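Local coordinates for FERM, ARHGEF and pleckstrin domain-containing protein 2 (Mus musculus, PDB 4GYV) that acts as a guanine nucleotide exchange factor that activates RAC1 and takes part in semaphorin responses and actin remodelling, represented here by its DH domain, at residues Glu5-Tyr9 / Leu167-Tyr171; Ile29-Arg34 / Leu51-Asp56; Arg72-Trp76 / His88-Ile94; Thr106-Gln110 / Val191-Leu195; Val115-Glu120 / Asn147-Leu151. All coordinates share one frame; numbering follows the deposited sequence.

How the contacts relate
All five contacts lie in one elongated, all-helical DH domain. Contacts 1 and 3 sit together at one end, where Tyr9 and Asp6 pack on Trp76; both are partly buried and mix aromatic, charged and apolar groups. Contacts 2 and 5 share the other side of the chain's centre and are buried; Ile29 and Leu51 of contact 2 meet Leu150 of contact 5. Helix 7-39 takes part in contacts 1 and 2, whose centres lie about 35 Å apart. Contact 4, with its centre about 12 Å from the chain's centre, is also buried and touches contact 2 through Tyr108. Salt bridges mark contacts 2 and 3, while contacts 4 and 5 rest chiefly on aliphatic groups.

Contact 1 (Glu5-Tyr9 / Leu167-Tyr171); sequences EDEAY and LCAHY
Chi1 of -176° in Glu7 and 162° in His170 turns both CG atoms away from the backbone N, which helps swing the imidazole across to the start of helix 7-39 while the extended glutamate runs past it in the opposite direction. The pair joins the first turn of helix 7-39 to the last turn of helix 152-170, at one end of the long helical bundle that makes up the DH domain. Glu7 CB stands over a face of the His170 ring, 4.1 Å from its centroid, in a CH-pi contact. Over the same face but nearer the rim comes the backbone of Ala8, with its N 3.8 Å from His170 NE2. That amide is also engaged by Asp6, the N-cap of the helix, whose OD1 accepts a weak capping bond from Ala8 N at 3.0 Å. Two carboxylates come near the imidazole without bonding to it: Asp6 OD1 is 4.2 Å from His170 NE2, and Glu7 OE2 is equally far from His170 ND1. Together they would probably make a protonated ring easier to keep. The rest of the contact is mostly apolar. Within 167-171, His170 CD2 packs over a face of the Tyr171 ring. Helix 178-194 packs on Tyr171 through Tyr178 and Cys181, and Leu162 of a second subunit rests against Glu7. The small Ala8 side chain fits between larger groups, its CB 4.1 Å from Leu167 CD2 and 3.7 Å from Tyr171 CZ.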
# COMPACT_ATOMS: atom_id res chain seq x y z
N GLU A 5 5.13 -20.71 17.58
CA GLU A 5 3.81 -21.30 17.82
C GLU A 5 2.99 -20.53 18.87
O GLU A 5 1.97 -21.02 19.36
CB GLU A 5 3.94 -22.78 18.19
CG GLU A 5 4.81 -23.56 17.23
CD GLU A 5 4.74 -25.06 17.44
OE1 GLU A 5 5.64 -25.62 18.13
OE2 GLU A 5 3.78 -25.68 16.91
N ASP A 6 3.44 -19.31 19.18
CA ASP A 6 2.79 -18.40 20.14
C ASP A 6 1.43 -17.88 19.65
O ASP A 6 1.38 -17.02 18.76
CB ASP A 6 3.72 -17.21 20.38
CG ASP A 6 3.27 -16.29 21.51
OD1 ASP A 6 2.21 -16.54 22.14
OD2 ASP A 6 4.00 -15.31 21.78
N GLU A 7 0.35 -18.36 20.24
CA GLU A 7 -0.97 -17.91 19.82
C GLU A 7 -1.22 -16.43 20.14
O GLU A 7 -1.93 -15.73 19.40
CB GLU A 7 -2.08 -18.80 20.37
CG GLU A 7 -3.45 -18.41 19.85
CD GLU A 7 -4.53 -19.43 20.14
OE1 GLU A 7 -5.73 -19.08 19.93
OE2 GLU A 7 -4.18 -20.58 20.56
N ALA A 8 -0.63 -15.94 21.22
CA ALA A 8 -0.79 -14.54 21.54
C ALA A 8 -0.18 -13.69 20.43
O ALA A 8 -0.78 -12.71 20.01
CB ALA A 8 -0.21 -14.20 22.89
N TYR A 9 1.00 -14.08 19.94
CA TYR A 9 1.61 -13.33 18.84
C TYR A 9 0.68 -13.30 17.62
O TYR A 9 0.45 -12.23 17.05
CB TYR A 9 3.03 -13.81 18.47
CG TYR A 9 3.51 -13.18 17.18
CD1 TYR A 9 3.89 -11.85 17.15
CD2 TYR A 9 3.50 -13.88 15.98
CE1 TYR A 9 4.28 -11.25 15.96
CE2 TYR A 9 3.88 -13.29 14.80
CZ TYR A 9 4.27 -11.97 14.78
OH TYR A 9 4.65 -11.37 13.59
N LEU A 167 -7.64 -13.97 23.27
CA LEU A 167 -6.50 -13.66 24.12
C LEU A 167 -6.79 -14.08 25.55
O LEU A 167 -5.98 -14.74 26.18
CB LEU A 167 -6.15 -12.17 24.09
CG LEU A 167 -5.26 -11.65 22.96
CD1 LEU A 167 -5.10 -10.15 23.06
CD2 LEU A 167 -3.91 -12.34 23.02
N CYS A 168 -7.95 -13.68 26.06
CA CYS A 168 -8.29 -13.98 27.44
C CYS A 168 -8.35 -15.47 27.63
O CYS A 168 -7.83 -16.00 28.61
CB CYS A 168 -9.60 -13.32 27.83
SG CYS A 168 -9.43 -11.56 28.13
N ALA A 169 -8.96 -16.15 26.67
CA ALA A 169 -9.02 -17.60 26.70
C ALA A 169 -7.64 -18.25 26.60
O ALA A 169 -7.45 -19.36 27.05
CB ALA A 169 -9.89 -18.08 25.60
N HIS A 170 -6.68 -17.56 26.00
CA HIS A 170 -5.38 -18.16 25.77
C HIS A 170 -4.46 -18.06 26.98
O HIS A 170 -3.80 -19.03 27.37
CB HIS A 170 -4.71 -17.51 24.56
CG HIS A 170 -3.24 -17.76 24.50
ND1 HIS A 170 -2.70 -18.97 24.13
CD2 HIS A 170 -2.19 -16.95 24.79
CE1 HIS A 170 -1.38 -18.90 24.18
NE2 HIS A 170 -1.04 -17.68 24.58
N TYR A 171 -4.42 -16.88 27.58
CA TYR A 171 -3.54 -16.59 28.70
C TYR A 171 -4.00 -17.32 29.95
O TYR A 171 -5.20 -17.48 30.20
CB TYR A 171 -3.50 -15.09 28.96
CG TYR A 171 -2.65 -14.29 27.98
CD1 TYR A 171 -1.34 -14.66 27.70
CD2 TYR A 171 -3.13 -13.14 27.36
CE1 TYR A 171 -0.54 -13.94 26.84
CE2 TYR A 171 -2.33 -12.40 26.48
CZ TYR A 171 -1.03 -12.82 26.23
OH TYR A 171 -0.20 -12.14 25.38

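Contact 2 (Ile29-Arg34 / Leu51-Asp56); sequences ITVWFR and LFSNID
Thr30 and Asp56 bring their CA atoms to 6.9 Å where helix 7-39, widened by a pi-type turn over 29-33, passes the link from helix 45-52 into helix 56-77 of the DH domain. Arg34 reaches across along the Phe52 ring, with CG above the face that the guanidinium covers. The Arg34 guanidinium and the Phe52 ring have centres 4.1 Å apart and planes 19° apart, a flat cation-pi stack, and a bend at chi3 (-130°) lays the head so. Leu51 CD2 lies over the other face of the ring, and Ile29 CG2 packs 3.7 Å from Phe52 CE1. The guanidinium meets Asp56 nearly coplanar: NH2 points in plane to the syn lone pair of OD2, in a salt bridge of doubtfully short length, and NH1 and NH2 make weak bonds to OD1. Arg34 NH1 also donates to Thr30 O at 2.6 Å, and NE bonds to Asn204 of a third subunit. A leucine in place of Arg34 would probably deprive Asp56 of this salt bridge, Phe52 of its cation-pi partner and Thr30 O of a side-chain donor. Held by ring, carboxylate and carbonyl, the guanidinium is probably fixed in rotation, its charge largely balanced locally.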
# COMPACT_ATOMS: atom_id res chain seq x y z
N ILE A 29 -14.67 6.36 2.44
CA ILE A 29 -15.64 7.38 2.82
C ILE A 29 -15.00 8.71 3.13
O ILE A 29 -15.39 9.73 2.57
CB ILE A 29 -16.41 6.98 4.06
CG1 ILE A 29 -17.22 5.72 3.80
CG2 ILE A 29 -17.29 8.11 4.52
CD1 ILE A 29 -17.63 5.04 5.09
N THR A 30 -14.03 8.70 4.03
CA THR A 30 -13.47 9.93 4.57
C THR A 30 -12.70 10.75 3.55
O THR A 30 -12.66 11.98 3.64
CB THR A 30 -12.59 9.66 5.78
OG1 THR A 30 -11.36 9.02 5.38
CG2 THR A 30 -13.34 8.78 6.72
N VAL A 31 -12.10 10.07 2.58
CA VAL A 31 -11.32 10.75 1.58
C VAL A 31 -11.97 10.72 0.21
O VAL A 31 -12.28 11.76 -0.35
CB VAL A 31 -9.87 10.23 1.53
CG1 VAL A 31 -9.14 10.73 0.30
CG2 VAL A 31 -9.14 10.71 2.74
N TRP A 32 -12.20 9.53 -0.32
CA TRP A 32 -12.52 9.41 -1.74
C TRP A 32 -13.94 9.80 -2.11
O TRP A 32 -14.15 10.45 -3.14
CB TRP A 32 -12.15 8.02 -2.25
CG TRP A 32 -10.73 7.81 -1.97
CD1 TRP A 32 -10.20 6.99 -1.06
CD2 TRP A 32 -9.63 8.51 -2.57
NE1 TRP A 32 -8.84 7.09 -1.05
CE2 TRP A 32 -8.46 8.02 -1.97
CE3 TRP A 32 -9.52 9.49 -3.56
CZ2 TRP A 32 -7.19 8.49 -2.31
CZ3 TRP A 32 -8.26 9.95 -3.90
CH2 TRP A 32 -7.11 9.44 -3.28
N PHE A 33 -14.88 9.41 -1.26
CA PHE A 33 -16.27 9.75 -1.44
C PHE A 33 -16.43 11.24 -1.21
O PHE A 33 -17.05 11.95 -2.00
CB PHE A 33 -17.12 8.99 -0.43
CG PHE A 33 -18.60 9.05 -0.71
CD1 PHE A 33 -19.08 8.88 -2.00
CD2 PHE A 33 -19.51 9.29 0.31
CE1 PHE A 33 -20.44 8.95 -2.28
CE2 PHE A 33 -20.87 9.36 0.05
CZ PHE A 33 -21.34 9.19 -1.25
N ARG A 34 -15.84 11.69 -0.12
CA ARG A 34 -15.95 13.08 0.28
C ARG A 34 -15.40 14.00 -0.80
O ARG A 34 -15.93 15.08 -1.04
CB ARG A 34 -15.16 13.30 1.55
CG ARG A 34 -15.41 14.60 2.21
CD ARG A 34 -14.33 14.78 3.19
NE ARG A 34 -14.81 15.11 4.52
CZ ARG A 34 -14.34 14.57 5.62
NH1 ARG A 34 -13.38 13.64 5.56
NH2 ARG A 34 -14.83 14.96 6.79
N LEU A 51 -23.14 12.68 8.37
CA LEU A 51 -22.23 11.62 7.97
C LEU A 51 -20.84 11.82 8.57
O LEU A 51 -20.38 10.99 9.34
CB LEU A 51 -22.14 11.56 6.45
CG LEU A 51 -21.05 10.64 5.90
CD1 LEU A 51 -21.18 9.25 6.46
CD2 LEU A 51 -21.13 10.62 4.39
N PHE A 52 -20.18 12.92 8.22
CA PHE A 52 -18.75 13.02 8.53
C PHE A 52 -18.43 13.35 9.97
O PHE A 52 -17.37 13.00 10.44
CB PHE A 52 -18.05 13.96 7.57
CG PHE A 52 -18.03 13.45 6.18
CD1 PHE A 52 -17.26 12.35 5.86
CD2 PHE A 52 -18.83 14.01 5.20
CE1 PHE A 52 -17.25 11.84 4.57
CE2 PHE A 52 -18.84 13.50 3.92
CZ PHE A 52 -18.05 12.42 3.60
N SER A 53 -19.35 13.99 10.66
CA SER A 53 -19.20 14.31 12.06
C SER A 53 -19.14 13.04 12.91
O SER A 53 -18.64 13.08 14.04
CB SER A 53 -20.37 15.18 12.50
OG SER A 53 -21.07 14.64 13.60
N ASN A 54 -19.64 11.93 12.38
CA ASN A 54 -19.73 10.68 13.12
C ASN A 54 -18.85 9.57 12.55
O ASN A 54 -19.01 8.38 12.92
CB ASN A 54 -21.17 10.19 13.16
CG ASN A 54 -22.08 11.11 13.94
OD1 ASN A 54 -22.03 11.15 15.17
ND2 ASN A 54 -22.92 11.84 13.22
N ILE A 55 -17.96 9.96 11.63
CA ILE A 55 -16.97 9.06 11.04
C ILE A 55 -15.56 9.59 11.27
O ILE A 55 -14.69 8.85 11.73
CB ILE A 55 -17.17 8.87 9.53
CG1 ILE A 55 -18.41 8.05 9.27
CG2 ILE A 55 -16.05 8.04 8.98
CD1 ILE A 55 -18.27 6.70 9.86
N ASP A 56 -15.36 10.87 10.96
CA ASP A 56 -14.09 11.55 11.20
C ASP A 56 -13.45 11.27 12.56
O ASP A 56 -12.26 10.94 12.62
CB ASP A 56 -14.21 13.06 11.02
CG ASP A 56 -14.15 13.49 9.57
OD1 ASP A 56 -13.70 12.70 8.71
OD2 ASP A 56 -14.56 14.65 9.30

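Contact 3 (Arg72-Trp76 / His88-Ile94); sequences RLALW and HQRIGDI
Arg72 crosses from helix 56-77 to the turn before helix 92-102 and that helix's first residues. Arg72 CB starts against Ile94 CD1 at 3.6 Å. CG, anti to the backbone N, passes Ile91 CD1 and Arg90 O, and bends at chi2 and chi3, both near 60°, fold the chain back so that Arg72 CD lies 3.6 Å from His88 O. Arg72 NE comes 3.9 Å from Ile94 CD1, the methyl that also covers the centre of one guanidinium face. At its edge the guanidinium grips Asp93 end-on: Arg72 NH1 bonds to Asp93 OD1 and Arg72 NH2 to Asp93 OD2, each at 2.9 Å, with the two planes nearly coplanar. NH1 also donates to Arg90 O, almost straight at 164° but from above the carbonyl plane. Exchanging Arg72 for a methionine would probably leave Asp93 with only Arg90 of this network facing it, and Arg90 O without the NH1 donor. Alongside, Trp76 lays one face of its indole on the backbone, with Gln89 CA 3.7 Å from the centroid of the five-membered ring and Arg90 N nearer the rim. Leu75 CD1 sits over a face of the His88 ring, 3.8 Å from its centroid. Tyr9 meets Trp76 edge-to-face, tying in helix 7-39, and Arg90 has a further salt bridge to Asp180. The guanidinium of Arg90 faces Asp93 through charge alone, since the carboxylate lies out of its plane. Arg72, Arg90 and Asp93 together form a salt-bridge network beside the CH-pi contact of Gln89 CA with Trp76, joining two helices at one end of the DH-domain bundle.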
# COMPACT_ATOMS: atom_id res chain seq x y z
N ARG A 72 4.34 -1.67 18.67
CA ARG A 72 4.50 -2.76 19.61
C ARG A 72 4.82 -4.03 18.86
O ARG A 72 5.74 -4.75 19.23
CB ARG A 72 3.25 -2.92 20.45
CG ARG A 72 3.25 -4.13 21.35
CD ARG A 72 4.38 -4.05 22.36
NE ARG A 72 4.26 -2.88 23.21
CZ ARG A 72 3.50 -2.80 24.30
NH1 ARG A 72 2.76 -3.83 24.71
NH2 ARG A 72 3.46 -1.68 24.99
N LEU A 73 4.10 -4.30 17.78
CA LEU A 73 4.33 -5.51 17.02
C LEU A 73 5.72 -5.55 16.44
O LEU A 73 6.31 -6.61 16.30
CB LEU A 73 3.30 -5.66 15.90
CG LEU A 73 2.10 -6.55 16.22
CD1 LEU A 73 2.60 -7.96 16.39
CD2 LEU A 73 1.34 -6.10 17.48
N ALA A 74 6.26 -4.40 16.10
CA ALA A 74 7.61 -4.41 15.53
C ALA A 74 8.64 -4.67 16.63
O ALA A 74 9.68 -5.27 16.39
CB ALA A 74 7.88 -3.12 14.80
N LEU A 75 8.34 -4.22 17.84
CA LEU A 75 9.20 -4.49 18.97
C LEU A 75 9.15 -5.97 19.34
O LEU A 75 10.15 -6.57 19.74
CB LEU A 75 8.79 -3.64 20.16
CG LEU A 75 9.25 -2.18 20.12
CD1 LEU A 75 8.84 -1.51 21.37
CD2 LEU A 75 10.71 -2.13 19.96
N TRP A 76 7.96 -6.53 19.20
CA TRP A 76 7.69 -7.93 19.49
C TRP A 76 8.42 -8.80 18.47
O TRP A 76 9.12 -9.75 18.84
CB TRP A 76 6.18 -8.16 19.43
CG TRP A 76 5.70 -9.45 19.99
CD1 TRP A 76 6.38 -10.62 20.04
CD2 TRP A 76 4.42 -9.70 20.58
NE1 TRP A 76 5.60 -11.60 20.62
CE2 TRP A 76 4.40 -11.06 20.96
CE3 TRP A 76 3.29 -8.91 20.82
CZ2 TRP A 76 3.29 -11.65 21.58
CZ3 TRP A 76 2.19 -9.49 21.44
CH2 TRP A 76 2.20 -10.85 21.80
N HIS A 88 7.89 -6.04 25.56
CA HIS A 88 7.73 -6.02 24.11
C HIS A 88 6.85 -7.14 23.62
O HIS A 88 6.31 -7.06 22.54
CB HIS A 88 9.08 -6.12 23.40
CG HIS A 88 9.94 -4.90 23.52
ND1 HIS A 88 11.18 -4.81 22.96
CD2 HIS A 88 9.72 -3.72 24.15
CE1 HIS A 88 11.71 -3.63 23.23
NE2 HIS A 88 10.84 -2.95 23.95
N GLN A 89 6.73 -8.22 24.38
CA GLN A 89 6.01 -9.38 23.85
C GLN A 89 4.63 -9.55 24.43
O GLN A 89 4.23 -10.62 24.90
CB GLN A 89 6.88 -10.62 23.93
CG GLN A 89 8.00 -10.45 22.95
CD GLN A 89 9.09 -11.48 23.04
OE1 GLN A 89 8.95 -12.49 23.71
NE2 GLN A 89 10.21 -11.21 22.36
N ARG A 90 3.87 -8.46 24.36
CA ARG A 90 2.51 -8.44 24.85
C ARG A 90 1.78 -7.30 24.19
O ARG A 90 2.39 -6.48 23.52
CB ARG A 90 2.51 -8.26 26.36
CG ARG A 90 3.26 -7.08 26.79
CD ARG A 90 2.86 -6.73 28.18
NE ARG A 90 3.27 -5.37 28.52
CZ ARG A 90 2.63 -4.64 29.43
NH1 ARG A 90 3.05 -3.39 29.69
NH2 ARG A 90 1.56 -5.16 30.05
N ILE A 91 0.47 -7.24 24.40
CA ILE A 91 -0.38 -6.33 23.64
C ILE A 91 -1.49 -5.76 24.53
O ILE A 91 -2.12 -4.74 24.20
CB ILE A 91 -1.01 -7.08 22.45
CG1 ILE A 91 -1.65 -6.11 21.47
CG2 ILE A 91 -2.06 -8.07 22.94
CD1 ILE A 91 -0.69 -5.18 20.86
N GLY A 92 -1.71 -6.41 25.67
CA GLY A 92 -2.87 -6.13 26.51
C GLY A 92 -2.94 -4.75 27.11
O GLY A 92 -4.02 -4.21 27.30
N ASP A 93 -1.79 -4.17 27.43
CA ASP A 93 -1.74 -2.82 27.97
C ASP A 93 -2.29 -1.83 26.97
O ASP A 93 -3.01 -0.90 27.33
CB ASP A 93 -0.31 -2.44 28.35
CG ASP A 93 0.71 -2.80 27.29
OD1 ASP A 93 0.46 -3.75 26.50
OD2 ASP A 93 1.77 -2.15 27.24
N ILE A 94 -1.93 -2.04 25.70
CA ILE A 94 -2.36 -1.18 24.61
C ILE A 94 -3.86 -1.35 24.36
O ILE A 94 -4.60 -0.37 24.30
CB ILE A 94 -1.52 -1.46 23.36
CG1 ILE A 94 -0.07 -1.09 23.64
CG2 ILE A 94 -2.03 -0.70 22.14
CD1 ILE A 94 0.81 -1.30 22.50

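Contact 4 (Thr106-Gln110 / Val191-Leu195); sequences TSYFQ and VTTEL
Gln110 NE2 is held by two groups: Ser198 OG, just past the 191-195 segment, and Glu194 O, to which it makes a weak bond of 3.4 Å that is nearly straight at 166°. The Gln110 chain bends at chi2 (97°), and this turns its amide back toward helix 178-194 across the tip of Leu195. The two backbones come nearest at this end, with the CA atoms of Gln110 and Leu195 6.3 Å apart. Leu195 spreads its two methyls over Thr106, Phe109 and Gln110. Leu195 CD1 lies 3.7 Å from Phe109 CB, while Leu195 CD2 lies against the Gln110 amide, 3.6 Å from Gln110 NE2, and also 3.8 Å from Thr106 O. One turn back, the Thr106 methyl CG2 meets Val191 CG1 at 3.9 Å. The extended Glu194 side chain crosses Thr106 at about a right angle, bringing OE2 near OG1, but the hydroxyl's hydrogen bond is with Lys103 O, a turn earlier. The contact is thus mainly aliphatic, with the polar ends of Gln110 and Glu194 along one side. It belongs to the helical bundle of the DH domain, where the short helix 106-110 lies against the end of helix 178-194. Leu157 of helix 152-170 touches both Phe109 and Leu195, and helix 56-77 reaches Phe109 through Val58.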
# COMPACT_ATOMS: atom_id res chain seq x y z
N THR A 106 -18.54 6.22 21.75
CA THR A 106 -19.75 5.44 21.52
C THR A 106 -20.87 6.30 20.91
O THR A 106 -21.69 5.80 20.13
CB THR A 106 -20.25 4.81 22.81
OG1 THR A 106 -20.39 5.83 23.80
CG2 THR A 106 -19.25 3.84 23.31
N SER A 107 -20.88 7.59 21.25
CA SER A 107 -21.86 8.53 20.73
C SER A 107 -21.90 8.48 19.20
O SER A 107 -22.96 8.53 18.58
CB SER A 107 -21.49 9.94 21.16
OG SER A 107 -20.50 9.89 22.17
N TYR A 108 -20.73 8.41 18.59
CA TYR A 108 -20.68 8.49 17.16
C TYR A 108 -21.21 7.21 16.55
O TYR A 108 -22.02 7.24 15.63
CB TYR A 108 -19.25 8.75 16.70
CG TYR A 108 -18.65 9.97 17.32
CD1 TYR A 108 -19.16 11.21 17.05
CD2 TYR A 108 -17.54 9.89 18.16
CE1 TYR A 108 -18.62 12.35 17.60
CE2 TYR A 108 -16.99 11.03 18.72
CZ TYR A 108 -17.55 12.26 18.43
OH TYR A 108 -17.05 13.42 18.95
N PHE A 109 -20.73 6.08 17.07
CA PHE A 109 -21.15 4.78 16.54
C PHE A 109 -22.67 4.69 16.65
O PHE A 109 -23.35 4.21 15.74
CB PHE A 109 -20.49 3.65 17.32
CG PHE A 109 -19.02 3.52 17.06
CD1 PHE A 109 -18.56 2.87 15.92
CD2 PHE A 109 -18.10 4.03 17.95
CE1 PHE A 109 -17.19 2.75 15.67
CE2 PHE A 109 -16.73 3.92 17.70
CZ PHE A 109 -16.29 3.29 16.55
N GLN A 110 -23.19 5.19 17.75
CA GLN A 110 -24.61 5.16 18.01
C GLN A 110 -25.44 5.88 16.95
O GLN A 110 -26.62 5.59 16.79
CB GLN A 110 -24.89 5.79 19.37
CG GLN A 110 -26.14 5.33 20.00
CD GLN A 110 -25.89 4.23 20.98
OE1 GLN A 110 -25.33 4.47 22.05
NE2 GLN A 110 -26.29 3.00 20.62
N VAL A 191 -18.81 -1.57 25.72
CA VAL A 191 -19.11 -0.79 24.54
C VAL A 191 -20.10 -1.51 23.63
O VAL A 191 -21.12 -0.94 23.23
CB VAL A 191 -17.85 -0.45 23.75
CG1 VAL A 191 -18.22 0.22 22.43
CG2 VAL A 191 -16.98 0.47 24.57
N THR A 192 -19.81 -2.76 23.30
CA THR A 192 -20.70 -3.51 22.43
C THR A 192 -22.08 -3.64 23.07
O THR A 192 -23.10 -3.51 22.39
CB THR A 192 -20.12 -4.88 22.07
OG1 THR A 192 -19.88 -5.62 23.27
CG2 THR A 192 -18.83 -4.73 21.33
N THR A 193 -22.14 -3.89 24.37
CA THR A 193 -23.44 -3.92 25.02
C THR A 193 -24.23 -2.61 24.86
O THR A 193 -25.43 -2.64 24.64
CB THR A 193 -23.30 -4.23 26.51
OG1 THR A 193 -22.65 -5.49 26.66
CG2 THR A 193 -24.65 -4.30 27.15
N GLU A 194 -23.56 -1.48 24.96
CA GLU A 194 -24.25 -0.20 24.85
C GLU A 194 -24.69 0.04 23.42
O GLU A 194 -25.63 0.77 23.15
CB GLU A 194 -23.35 0.95 25.30
CG GLU A 194 -24.10 2.26 25.39
CD GLU A 194 -23.19 3.44 25.64
OE1 GLU A 194 -23.71 4.52 26.00
OE2 GLU A 194 -21.96 3.28 25.48
N LEU A 195 -24.00 -0.60 22.49
CA LEU A 195 -24.31 -0.38 21.09
C LEU A 195 -25.19 -1.49 20.54
O LEU A 195 -25.48 -1.51 19.35
CB LEU A 195 -23.03 -0.29 20.27
CG LEU A 195 -22.14 0.94 20.44
CD1 LEU A 195 -20.87 0.77 19.66
CD2 LEU A 195 -22.84 2.21 19.99

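Contact 5 (Val115-Glu120 / Asn147-Leu151); sequences VLTELE and NTFLL
Leu150 sends CD1 into the side of helix 112-124, where it meets three aliphatic side chains. Leu150 CD1 lies 3.5 Å from Leu119 CD1, 3.9 Å from Val115 CG1, whose side chain crosses that of Leu150 at about a right angle, and 4.0 Å from Leu116 CD1. Leu116, with CG anti to the backbone N (chi1 -170°), leans across to Asn147 as well, its CD1 3.9 Å from Asn147 CB. Leu116 CD2, the other branch, meets Leu151 CD2 at 4.3 Å. In the helical bundle of the DH domain this layer ties helix 112-124 to the weakly bonded helix 146-149 and the residues that follow it. Helix 196-212 adds Leu205 against Leu116 and Leu202 against Leu151, while Ile29 of helix 7-39 touches Leu150 and Leu51 of helix 45-52 touches Val115. Asn147 crosses Leu119 obliquely, with its OD1 3.5 Å from Leu119 CD1, and that oxygen is hydrogen-bonded to Tyr133 OH, which is likely to fix how the amide is turned. Asn147 ND2 faces Glu120 OE2 at 3.7 Å, too far for a hydrogen bond, the carboxylate and amide planes lying 33° apart.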
# COMPACT_ATOMS: atom_id res chain seq x y z
N VAL A 115 -27.39 7.76 10.38
CA VAL A 115 -26.65 8.26 9.22
C VAL A 115 -27.06 7.47 7.98
O VAL A 115 -27.28 8.00 6.89
CB VAL A 115 -25.13 8.09 9.41
CG1 VAL A 115 -24.39 8.17 8.06
CG2 VAL A 115 -24.59 9.12 10.39
N LEU A 116 -27.17 6.17 8.17
CA LEU A 116 -27.53 5.30 7.09
C LEU A 116 -28.95 5.55 6.57
O LEU A 116 -29.13 5.73 5.37
CB LEU A 116 -27.36 3.87 7.55
CG LEU A 116 -27.48 2.83 6.46
CD1 LEU A 116 -26.50 3.16 5.36
CD2 LEU A 116 -27.16 1.51 7.11
N THR A 117 -29.96 5.57 7.45
CA THR A 117 -31.33 5.75 6.96
C THR A 117 -31.45 7.09 6.23
O THR A 117 -32.17 7.21 5.23
CB THR A 117 -32.42 5.69 8.07
OG1 THR A 117 -32.28 6.80 8.95
CG2 THR A 117 -32.35 4.43 8.88
N GLU A 118 -30.74 8.09 6.73
CA GLU A 118 -30.84 9.43 6.20
C GLU A 118 -30.24 9.54 4.82
O GLU A 118 -30.75 10.29 3.98
CB GLU A 118 -30.17 10.41 7.14
CG GLU A 118 -31.01 10.73 8.33
CD GLU A 118 -32.38 11.21 7.92
OE1 GLU A 118 -33.38 10.80 8.57
OE2 GLU A 118 -32.46 11.98 6.94
N LEU A 119 -29.15 8.82 4.59
CA LEU A 119 -28.57 8.73 3.27
C LEU A 119 -29.53 8.13 2.26
O LEU A 119 -29.75 8.70 1.19
CB LEU A 119 -27.28 7.91 3.29
CG LEU A 119 -26.09 8.60 3.94
CD1 LEU A 119 -24.87 7.70 3.97
CD2 LEU A 119 -25.79 9.89 3.23
N GLU A 120 -30.11 6.98 2.60
CA GLU A 120 -30.99 6.28 1.67
C GLU A 120 -32.14 7.20 1.32
O GLU A 120 -32.46 7.38 0.15
CB GLU A 120 -31.49 4.97 2.25
CG GLU A 120 -30.38 4.17 2.91
CD GLU A 120 -30.56 2.67 2.79
OE1 GLU A 120 -31.69 2.18 3.06
OE2 GLU A 120 -29.57 1.98 2.43
N ASN A 147 -22.62 2.57 0.87
CA ASN A 147 -23.30 2.41 2.14
C ASN A 147 -22.90 1.17 2.96
O ASN A 147 -23.05 1.17 4.17
CB ASN A 147 -24.83 2.47 1.95
CG ASN A 147 -25.34 3.90 1.74
OD1 ASN A 147 -24.61 4.86 1.92
ND2 ASN A 147 -26.61 4.02 1.39
N THR A 148 -22.36 0.13 2.34
CA THR A 148 -22.03 -1.04 3.14
C THR A 148 -20.72 -0.83 3.92
O THR A 148 -20.43 -1.55 4.89
CB THR A 148 -22.08 -2.38 2.35
OG1 THR A 148 -20.84 -2.61 1.71
CG2 THR A 148 -23.17 -2.36 1.28
N PHE A 149 -19.95 0.18 3.53
CA PHE A 149 -18.80 0.60 4.30
C PHE A 149 -19.24 1.18 5.62
O PHE A 149 -18.49 1.15 6.58
CB PHE A 149 -17.95 1.64 3.56
CG PHE A 149 -17.19 1.08 2.39
CD1 PHE A 149 -15.92 0.52 2.57
CD2 PHE A 149 -17.74 1.09 1.11
CE1 PHE A 149 -15.21 -0.01 1.49
CE2 PHE A 149 -17.03 0.56 0.03
CZ PHE A 149 -15.76 0.01 0.22
N LEU A 150 -20.44 1.74 5.68
CA LEU A 150 -20.95 2.30 6.93
C LEU A 150 -21.28 1.27 8.01
O LEU A 150 -21.40 1.62 9.19
CB LEU A 150 -22.17 3.15 6.66
CG LEU A 150 -21.80 4.48 6.03
CD1 LEU A 150 -23.08 5.26 5.77
CD2 LEU A 150 -20.92 5.20 6.99
N LEU A 151 -21.41 0.01 7.62
CA LEU A 151 -21.61 -1.06 8.59
C LEU A 151 -20.29 -1.55 9.20
O LEU A 151 -20.30 -2.38 10.10
CB LEU A 151 -22.32 -2.25 7.95
CG LEU A 151 -23.65 -1.98 7.26
CD1 LEU A 151 -24.00 -3.10 6.31
CD2 LEU A 151 -24.70 -1.82 8.30